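Local coordinates for Sqt1 (PDB 4ZOY), which probably acts as a dedicated WD40-repeat chaperone that captures a newly made ribosomal protein during its synthesis, in support of ribosome assembly, at residues S7-I21 and R468-E482. Sequence-based numbering, arbitrary orientation.
Sequences SIAYFDGHKDSVFAI and RIVTVGDDAVVLVFE
Phe11 and Val478 pair through their backbones: Phe11 N gives a hydrogen bond to Val478 O at 2.8 Å, and Val478 N returns one to Phe11 O. Ile8 N adds a straight bond to Val480 O (N-H...O angle 165°). Strand 9-11 thus becomes the outer strand of the antiparallel sheet holding 468-473 and 478-482. Further on, Val18 N bonds to Gly473 O at 3.0 Å. Ala476 N, closing the type I turn from Gly473 to Ala476, reaches that oxygen from the opposite face of its plane.

Side-chain polar contact centres on Ser17. Its OG donates to Asp474 OD1 at 2.6 Å, from above the carboxylate plane. Asp474 holds CG anti to its backbone N (chi1 -159°), which swings the carboxylate back to Ser17. With the carboxylate gone, as in an alanine here, the Ser17 hydroxyl is likely to lose this acceptor.

Two waters bridge the segments. One joins the backbone atoms Phe11 O, His14 N and Ala476 O; the other joins Asp16 OD1 to Asp474 O.

Between the two sheets, Val18 CG1 meets Val472 CG1 at 3.5 Å, the two side chains at about a right angle. Val18 CG1 also lies over one face of the His14 ring, whose NE2 bonds to Thr33. Ile21 reaches Val470 CG1 with CD1 (3.8 Å). Within the closed sheet, Ile8 CD1 sits over one face of the Arg468 guanidinium, whose NH2 bonds to Ala55 O.

This is the Velcro closure of a beta-propeller: the N-terminal strand completes the C-terminal blade. Backbone bonds close the ring, and valine and isoleucine packing joins last blade to first.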
ATOM      1  N   SER A   7     -12.716 -10.477  16.072  1.00 16.40           N
ATOM      2  CA  SER A   7     -13.327 -10.443  14.754  1.00 16.77           C
ATOM      3  C   SER A   7     -14.838 -10.646  14.800  1.00 21.76           C
ATOM      4  O   SER A   7     -15.358 -11.327  15.684  1.00 22.92           O
ATOM      5  CB  SER A   7     -12.690 -11.487  13.831  1.00 21.67           C
ATOM      6  OG  SER A   7     -12.995 -12.805  14.263  1.00 23.39           O
ATOM      7  N   ILE A   8     -15.531 -10.053  13.836  1.00 19.21           N
ATOM      8  CA  ILE A   8     -16.981 -10.202  13.706  1.00 18.58           C
ATOM      9  C   ILE A   8     -17.330 -11.096  12.517  1.00 19.95           C
ATOM     10  O   ILE A   8     -18.483 -11.483  12.331  1.00 22.78           O
ATOM     11  CB  ILE A   8     -17.703  -8.830  13.544  1.00 20.80           C
ATOM     12  CG1 ILE A   8     -17.256  -8.115  12.262  1.00 20.66           C
ATOM     13  CG2 ILE A   8     -17.495  -7.953  14.767  1.00 22.63           C
ATOM     14  CD1 ILE A   8     -18.027  -6.836  11.963  1.00 27.79           C
ATOM     15  N   ALA A   9     -16.322 -11.413  11.707  1.00 17.16           N
ATOM     16  CA  ALA A   9     -16.475 -12.326  10.585  1.00 17.59           C
ATOM     17  C   ALA A   9     -15.102 -12.774  10.141  1.00 17.29           C
ATOM     18  O   ALA A   9     -14.086 -12.170  10.490  1.00 16.33           O
ATOM     19  CB  ALA A   9     -17.219 -11.674   9.416  1.00 20.25           C
ATOM     20  N   TYR A  10     -15.069 -13.855   9.378  1.00 17.56           N
ATOM     21  CA  TYR A  10     -13.812 -14.383   8.897  1.00 17.37           C
ATOM     22  C   TYR A  10     -14.004 -15.099   7.583  1.00 20.12           C
ATOM     23  O   TYR A  10     -15.125 -15.451   7.198  1.00 20.82           O
ATOM     24  CB  TYR A  10     -13.189 -15.333   9.924  1.00 16.58           C
ATOM     25  CG  TYR A  10     -13.921 -16.650  10.061  1.00 19.48           C
ATOM     26  CD1 TYR A  10     -15.093 -16.740  10.788  1.00 19.67           C
ATOM     27  CD2 TYR A  10     -13.423 -17.802   9.471  1.00 23.59           C
ATOM     28  CE1 TYR A  10     -15.766 -17.950  10.916  1.00 21.91           C
ATOM     29  CE2 TYR A  10     -14.082 -19.012   9.600  1.00 25.62           C
ATOM     30  CZ  TYR A  10     -15.255 -19.075  10.322  1.00 26.94           C
ATOM     31  OH  TYR A  10     -15.917 -20.281  10.445  1.00 21.20           O
ATOM     32  N   PHE A  11     -12.897 -15.300   6.883  1.00 18.38           N
ATOM     33  CA  PHE A  11     -12.896 -16.131   5.693  1.00 18.66           C
ATOM     34  C   PHE A  11     -11.651 -16.991   5.723  1.00 22.04           C
ATOM     35  O   PHE A  11     -10.536 -16.474   5.793  1.00 17.86           O
ATOM     36  CB  PHE A  11     -12.944 -15.284   4.426  1.00 19.17           C
ATOM     37  CG  PHE A  11     -12.746 -16.074   3.170  1.00 21.04           C
ATOM     38  CD1 PHE A  11     -13.673 -17.032   2.786  1.00 22.74           C
ATOM     39  CD2 PHE A  11     -11.637 -15.861   2.367  1.00 20.75           C
ATOM     40  CE1 PHE A  11     -13.487 -17.767   1.625  1.00 26.68           C
ATOM     41  CE2 PHE A  11     -11.449 -16.587   1.207  1.00 23.24           C
ATOM     42  CZ  PHE A  11     -12.378 -17.541   0.831  1.00 24.03           C
ATOM     43  N   ASP A  12     -11.830 -18.310   5.690  1.00 21.66           N
ATOM     44  CA  ASP A  12     -10.699 -19.212   5.824  1.00 21.75           C
ATOM     45  C   ASP A  12     -10.431 -20.024   4.556  1.00 18.11           C
ATOM     46  O   ASP A  12      -9.697 -21.013   4.607  1.00 22.12           O
ATOM     47  CB  ASP A  12     -10.921 -20.155   7.013  1.00 20.30           C
ATOM     48  CG  ASP A  12     -12.062 -21.121   6.775  1.00 27.37           C
ATOM     49  OD1 ASP A  12     -13.118 -20.686   6.271  1.00 26.13           O
ATOM     50  OD2 ASP A  12     -11.892 -22.323   7.072  1.00 40.06           O
ATOM     51  N   GLY A  13     -10.987 -19.592   3.425  1.00 19.31           N
ATOM     52  CA  GLY A  13     -10.836 -20.317   2.170  1.00 21.46           C
ATOM     53  C   GLY A  13      -9.430 -20.451   1.607  1.00 23.51           C
ATOM     54  O   GLY A  13      -9.103 -21.451   0.971  1.00 22.11           O
ATOM     55  N   HIS A  14      -8.587 -19.444   1.809  1.00 17.78           N
ATOM     56  CA  HIS A  14      -7.206 -19.544   1.340  1.00 19.79           C
ATOM     57  C   HIS A  14      -6.495 -20.709   2.019  1.00 18.00           C
ATOM     58  O   HIS A  14      -6.661 -20.930   3.212  1.00 19.77           O
ATOM     59  CB  HIS A  14      -6.439 -18.244   1.609  1.00 15.82           C
ATOM     60  CG  HIS A  14      -6.928 -17.073   0.815  1.00 17.97           C
ATOM     61  ND1 HIS A  14      -6.471 -16.798  -0.458  1.00 17.56           N
ATOM     62  CD2 HIS A  14      -7.818 -16.098   1.113  1.00 16.71           C
ATOM     63  CE1 HIS A  14      -7.064 -15.708  -0.910  1.00 16.74           C
ATOM     64  NE2 HIS A  14      -7.884 -15.260   0.027  1.00 15.78           N
ATOM     65  N   LYS A  15      -5.693 -21.455   1.265  1.00 19.23           N
ATOM     66  CA  LYS A  15      -5.014 -22.606   1.853  1.00 20.04           C
ATOM     67  C   LYS A  15      -3.711 -22.219   2.530  1.00 19.97           C
ATOM     68  O   LYS A  15      -3.201 -22.941   3.386  1.00 21.36           O
ATOM     69  CB  LYS A  15      -4.745 -23.676   0.797  1.00 19.45           C
ATOM     70  CG  LYS A  15      -6.009 -24.237   0.171  1.00 22.76           C
ATOM     71  CD  LYS A  15      -5.691 -25.318  -0.846  1.00 25.48           C
ATOM     72  CE  LYS A  15      -6.959 -25.907  -1.432  1.00 37.63           C
ATOM     73  NZ  LYS A  15      -6.644 -26.947  -2.448  1.00 41.08           N
ATOM     74  N   ASP A  16      -3.157 -21.071   2.151  1.00 18.26           N
ATOM     75  CA  ASP A  16      -1.934 -20.615   2.779  1.00 18.71           C
ATOM     76  C   ASP A  16      -1.916 -19.086   2.763  1.00 15.92           C
ATOM     77  O   ASP A  16      -2.959 -18.466   2.569  1.00 17.78           O
ATOM     78  CB  ASP A  16      -0.701 -21.203   2.072  1.00 15.19           C
ATOM     79  CG  ASP A  16       0.464 -21.424   3.017  1.00 16.37           C
ATOM     80  OD1 ASP A  16       0.520 -20.826   4.116  1.00 17.83           O
ATOM     81  OD2 ASP A  16       1.363 -22.223   2.674  1.00 24.17           O
ATOM     82  N   SER A  17      -0.735 -18.514   2.980  1.00 16.19           N
ATOM     83  CA  SER A  17      -0.541 -17.072   3.155  1.00 17.19           C
ATOM     84  C   SER A  17      -1.408 -16.208   2.263  1.00 14.04           C
ATOM     85  O   SER A  17      -1.434 -16.378   1.045  1.00 15.95           O
ATOM     86  CB  SER A  17       0.916 -16.707   2.886  1.00 18.10           C
ATOM     87  OG  SER A  17       1.803 -17.508   3.646  1.00 17.63           O
ATOM     88  N   VAL A  18      -2.104 -15.262   2.885  1.00 13.63           N
ATOM     89  CA  VAL A  18      -2.887 -14.281   2.147  1.00 14.29           C
ATOM     90  C   VAL A  18      -2.061 -12.993   2.079  1.00 15.12           C
ATOM     91  O   VAL A  18      -1.947 -12.265   3.069  1.00 14.79           O
ATOM     92  CB  VAL A  18      -4.265 -14.022   2.795  1.00 13.49           C
ATOM     93  CG1 VAL A  18      -5.202 -13.411   1.770  1.00 15.41           C
ATOM     94  CG2 VAL A  18      -4.879 -15.338   3.319  1.00 15.55           C
ATOM     95  N   PHE A  19      -1.467 -12.746   0.910  1.00 14.91           N
ATOM     96  CA  PHE A  19      -0.481 -11.676   0.743  1.00 13.80           C
ATOM     97  C   PHE A  19      -1.076 -10.331   0.385  1.00 14.37           C
ATOM     98  O   PHE A  19      -0.457  -9.298   0.646  1.00 14.85           O
ATOM     99  CB  PHE A  19       0.526 -12.033  -0.355  1.00 13.88           C
ATOM    100  CG  PHE A  19       1.447 -13.168  -0.005  1.00 15.74           C
ATOM    101  CD1 PHE A  19       2.279 -13.094   1.093  1.00 18.85           C
ATOM    102  CD2 PHE A  19       1.511 -14.287  -0.815  1.00 20.52           C
ATOM    103  CE1 PHE A  19       3.147 -14.138   1.398  1.00 20.72           C
ATOM    104  CE2 PHE A  19       2.374 -15.328  -0.517  1.00 21.23           C
ATOM    105  CZ  PHE A  19       3.187 -15.251   0.589  1.00 20.70           C
ATOM    106  N   ALA A  20      -2.247 -10.345  -0.245  1.00 14.28           N
ATOM    107  CA  ALA A  20      -2.767  -9.140  -0.883  1.00 13.30           C
ATOM    108  C   ALA A  20      -4.235  -8.917  -0.611  1.00 12.99           C
ATOM    109  O   ALA A  20      -5.009  -9.879  -0.434  1.00 14.07           O
ATOM    110  CB  ALA A  20      -2.526  -9.213  -2.387  1.00 16.31           C
ATOM    111  N   ILE A  21      -4.632  -7.646  -0.587  1.00 13.92           N
ATOM    112  CA  ILE A  21      -6.025  -7.291  -0.398  1.00 13.36           C
ATOM    113  C   ILE A  21      -6.314  -5.969  -1.099  1.00 13.39           C
ATOM    114  O   ILE A  21      -5.471  -5.064  -1.115  1.00 17.04           O
ATOM    115  CB  ILE A  21      -6.386  -7.217   1.104  1.00 13.31           C
ATOM    116  CG1 ILE A  21      -7.852  -6.834   1.317  1.00 14.74           C
ATOM    117  CG2 ILE A  21      -5.436  -6.274   1.863  1.00 14.88           C
ATOM    118  CD1 ILE A  21      -8.351  -7.078   2.762  1.00 15.41           C
ATOM    119  N   ARG A 468     -14.668  -0.333   9.506  1.00 15.88           N
ATOM    120  CA  ARG A 468     -14.566  -1.758   9.246  1.00 16.22           C
ATOM    121  C   ARG A 468     -13.211  -2.051   8.647  1.00 15.53           C
ATOM    122  O   ARG A 468     -12.831  -1.472   7.629  1.00 16.15           O
ATOM    123  CB  ARG A 468     -15.678  -2.234   8.315  1.00 20.00           C
ATOM    124  CG  ARG A 468     -17.004  -2.382   9.030  1.00 33.47           C
ATOM    125  CD  ARG A 468     -17.789  -3.573   8.522  1.00 34.59           C
ATOM    126  NE  ARG A 468     -18.861  -3.928   9.448  1.00 35.99           N
ATOM    127  CZ  ARG A 468     -19.788  -4.848   9.200  1.00 37.20           C
ATOM    128  NH1 ARG A 468     -19.781  -5.507   8.049  1.00 40.61           N
ATOM    129  NH2 ARG A 468     -20.724  -5.107  10.105  1.00 42.30           N
ATOM    130  N   ILE A 469     -12.482  -2.944   9.302  1.00 15.37           N
ATOM    131  CA  ILE A 469     -11.131  -3.316   8.886  1.00 13.78           C
ATOM    132  C   ILE A 469     -11.145  -4.759   8.427  1.00 15.92           C
ATOM    133  O   ILE A 469     -11.656  -5.629   9.131  1.00 16.51           O
ATOM    134  CB  ILE A 469     -10.116  -3.132  10.033  1.00 14.67           C
ATOM    135  CG1 ILE A 469     -10.140  -1.683  10.536  1.00 16.13           C
ATOM    136  CG2 ILE A 469      -8.713  -3.560   9.614  1.00 16.96           C
ATOM    137  CD1 ILE A 469      -9.296  -1.448  11.769  1.00 20.14           C
ATOM    138  N   VAL A 470     -10.631  -5.011   7.229  1.00 12.84           N
ATOM    139  CA  VAL A 470     -10.479  -6.379   6.746  1.00 13.55           C
ATOM    140  C   VAL A 470      -9.005  -6.670   6.599  1.00 15.11           C
ATOM    141  O   VAL A 470      -8.265  -5.889   6.005  1.00 13.86           O
ATOM    142  CB  VAL A 470     -11.205  -6.610   5.410  1.00 13.47           C
ATOM    143  CG1 VAL A 470     -11.162  -8.098   5.038  1.00 16.54           C
ATOM    144  CG2 VAL A 470     -12.655  -6.123   5.503  1.00 15.68           C
ATOM    145  N   THR A 471      -8.580  -7.794   7.167  1.00 13.51           N
ATOM    146  CA  THR A 471      -7.166  -8.157   7.251  1.00 13.51           C
ATOM    147  C   THR A 471      -6.829  -9.381   6.423  1.00 15.76           C
ATOM    148  O   THR A 471      -7.696 -10.208   6.127  1.00 16.94           O
ATOM    149  CB  THR A 471      -6.752  -8.453   8.682  1.00 14.95           C
ATOM    150  OG1 THR A 471      -7.546  -9.546   9.176  1.00 16.25           O
ATOM    151  CG2 THR A 471      -6.944  -7.232   9.571  1.00 16.52           C
ATOM    152  N   VAL A 472      -5.556  -9.504   6.070  1.00 13.16           N
ATOM    153  CA  VAL A 472      -5.057 -10.727   5.446  1.00 12.71           C
ATOM    154  C   VAL A 472      -3.847 -11.200   6.242  1.00 14.37           C
ATOM    155  O   VAL A 472      -2.970 -10.412   6.630  1.00 14.36           O
ATOM    156  CB  VAL A 472      -4.708 -10.530   3.944  1.00 12.71           C
ATOM    157  CG1 VAL A 472      -5.968 -10.270   3.136  1.00 14.92           C
ATOM    158  CG2 VAL A 472      -3.680  -9.403   3.735  1.00 13.71           C
ATOM    159  N   GLY A 473      -3.821 -12.498   6.542  1.00 13.79           N
ATOM    160  CA  GLY A 473      -2.776 -13.033   7.398  1.00 13.16           C
ATOM    161  C   GLY A 473      -1.887 -14.111   6.791  1.00 13.52           C
ATOM    162  O   GLY A 473      -2.273 -14.835   5.866  1.00 14.86           O
ATOM    163  N   ASP A 474      -0.694 -14.244   7.357  1.00 14.82           N
ATOM    164  CA  ASP A 474       0.214 -15.301   6.930  1.00 13.24           C
ATOM    165  C   ASP A 474      -0.284 -16.649   7.434  1.00 14.60           C
ATOM    166  O   ASP A 474       0.195 -17.690   6.970  1.00 15.33           O
ATOM    167  CB  ASP A 474       1.630 -15.043   7.436  1.00 14.28           C
ATOM    168  CG  ASP A 474       2.676 -15.783   6.630  1.00 14.81           C
ATOM    169  OD1 ASP A 474       2.583 -15.780   5.389  1.00 16.86           O
ATOM    170  OD2 ASP A 474       3.600 -16.357   7.245  1.00 19.32           O
ATOM    171  N   ASP A 475      -1.232 -16.606   8.372  1.00 15.66           N
ATOM    172  CA  ASP A 475      -1.899 -17.805   8.894  1.00 16.23           C
ATOM    173  C   ASP A 475      -3.079 -18.255   8.026  1.00 18.69           C
ATOM    174  O   ASP A 475      -3.894 -19.066   8.466  1.00 17.51           O
ATOM    175  CB  ASP A 475      -2.360 -17.563  10.344  1.00 12.43           C
ATOM    176  CG  ASP A 475      -3.167 -16.279  10.526  1.00 17.23           C
ATOM    177  OD1 ASP A 475      -3.331 -15.498   9.564  1.00 17.06           O
ATOM    178  OD2 ASP A 475      -3.638 -16.053  11.661  1.00 17.05           O
ATOM    179  N   ALA A 476      -3.179 -17.706   6.813  1.00 14.93           N
ATOM    180  CA  ALA A 476      -4.143 -18.130   5.786  1.00 14.91           C
ATOM    181  C   ALA A 476      -5.577 -17.769   6.125  1.00 17.66           C
ATOM    182  O   ALA A 476      -6.518 -18.383   5.608  1.00 19.80           O
ATOM    183  CB  ALA A 476      -4.035 -19.658   5.517  1.00 13.64           C
ATOM    184  N   VAL A 477      -5.748 -16.758   6.971  1.00 14.91           N
ATOM    185  CA  VAL A 477      -7.082 -16.322   7.359  1.00 15.88           C
ATOM    186  C   VAL A 477      -7.267 -14.845   7.022  1.00 15.59           C
ATOM    187  O   VAL A 477      -6.303 -14.073   7.005  1.00 16.03           O
ATOM    188  CB  VAL A 477      -7.339 -16.546   8.864  1.00 20.56           C
ATOM    189  CG1 VAL A 477      -8.831 -16.469   9.175  1.00 27.48           C
ATOM    190  CG2 VAL A 477      -6.786 -17.899   9.307  1.00 27.15           C
ATOM    191  N   VAL A 478      -8.516 -14.505   6.731  1.00 15.23           N
ATOM    192  CA  VAL A 478      -8.996 -13.142   6.496  1.00 14.11           C
ATOM    193  C   VAL A 478      -9.974 -12.814   7.611  1.00 16.22           C
ATOM    194  O   VAL A 478     -10.920 -13.576   7.835  1.00 17.09           O
ATOM    195  CB  VAL A 478      -9.692 -13.029   5.135  1.00 12.64           C
ATOM    196  CG1 VAL A 478     -10.293 -11.640   4.926  1.00 16.16           C
ATOM    197  CG2 VAL A 478      -8.726 -13.394   3.991  1.00 15.72           C
ATOM    198  N   LEU A 479      -9.752 -11.712   8.328  1.00 13.95           N
ATOM    199  CA  LEU A 479     -10.627 -11.342   9.443  1.00 13.92           C
ATOM    200  C   LEU A 479     -11.300  -9.996   9.204  1.00 16.01           C
ATOM    201  O   LEU A 479     -10.787  -9.158   8.461  1.00 15.20           O
ATOM    202  CB  LEU A 479      -9.860 -11.298  10.770  1.00 14.88           C
ATOM    203  CG  LEU A 479      -9.251 -12.615  11.260  1.00 15.04           C
ATOM    204  CD1 LEU A 479      -8.573 -12.446  12.601  1.00 18.62           C
ATOM    205  CD2 LEU A 479     -10.355 -13.684  11.337  1.00 18.20           C
ATOM    206  N   VAL A 480     -12.462  -9.805   9.822  1.00 15.38           N
ATOM    207  CA  VAL A 480     -13.184  -8.537   9.762  1.00 14.87           C
ATOM    208  C   VAL A 480     -13.318  -7.989  11.167  1.00 16.33           C
ATOM    209  O   VAL A 480     -13.760  -8.704  12.070  1.00 16.47           O
ATOM    210  CB  VAL A 480     -14.580  -8.692   9.142  1.00 13.92           C
ATOM    211  CG1 VAL A 480     -15.276  -7.331   9.084  1.00 16.41           C
ATOM    212  CG2 VAL A 480     -14.489  -9.306   7.752  1.00 19.18           C
ATOM    213  N   PHE A 481     -12.928  -6.729  11.356  1.00 15.02           N
ATOM    214  CA  PHE A 481     -13.002  -6.058  12.642  1.00 15.86           C
ATOM    215  C   PHE A 481     -13.855  -4.795  12.525  1.00 15.58           C
ATOM    216  O   PHE A 481     -13.959  -4.221  11.439  1.00 16.63           O
ATOM    217  CB  PHE A 481     -11.605  -5.672  13.139  1.00 16.68           C
ATOM    218  CG  PHE A 481     -10.682  -6.838  13.384  1.00 16.84           C
ATOM    219  CD1 PHE A 481     -10.899  -7.701  14.445  1.00 16.42           C
ATOM    220  CD2 PHE A 481      -9.566  -7.038  12.591  1.00 16.89           C
ATOM    221  CE1 PHE A 481     -10.032  -8.757  14.692  1.00 15.07           C
ATOM    222  CE2 PHE A 481      -8.693  -8.092  12.834  1.00 17.59           C
ATOM    223  CZ  PHE A 481      -8.926  -8.956  13.885  1.00 15.19           C
ATOM    224  N   GLU A 482     -14.440  -4.353  13.634  1.00 16.19           N
ATOM    225  CA  GLU A 482     -15.175  -3.090  13.625  1.00 18.43           C
ATOM    226  C   GLU A 482     -14.683  -2.163  14.722  1.00 17.57           C
ATOM    227  O   GLU A 482     -14.263  -2.604  15.784  1.00 17.74           O
ATOM    228  CB  GLU A 482     -16.681  -3.329  13.771  1.00 21.47           C
ATOM    229  CG  GLU A 482     -17.087  -3.956  15.079  1.00 27.38           C
ATOM    230  CD  GLU A 482     -18.587  -4.190  15.165  1.00 34.74           C
ATOM    231  OE1 GLU A 482     -19.296  -3.919  14.168  1.00 40.67           O
ATOM    232  OE2 GLU A 482     -19.049  -4.654  16.229  1.00 41.30           O
TER
HETATM  233  O   HOH W   1      -8.548 -17.390   4.004  1.00 17.41           O
HETATM  234  O   HOH W   2       0.175 -20.446   6.924  1.00 16.78           O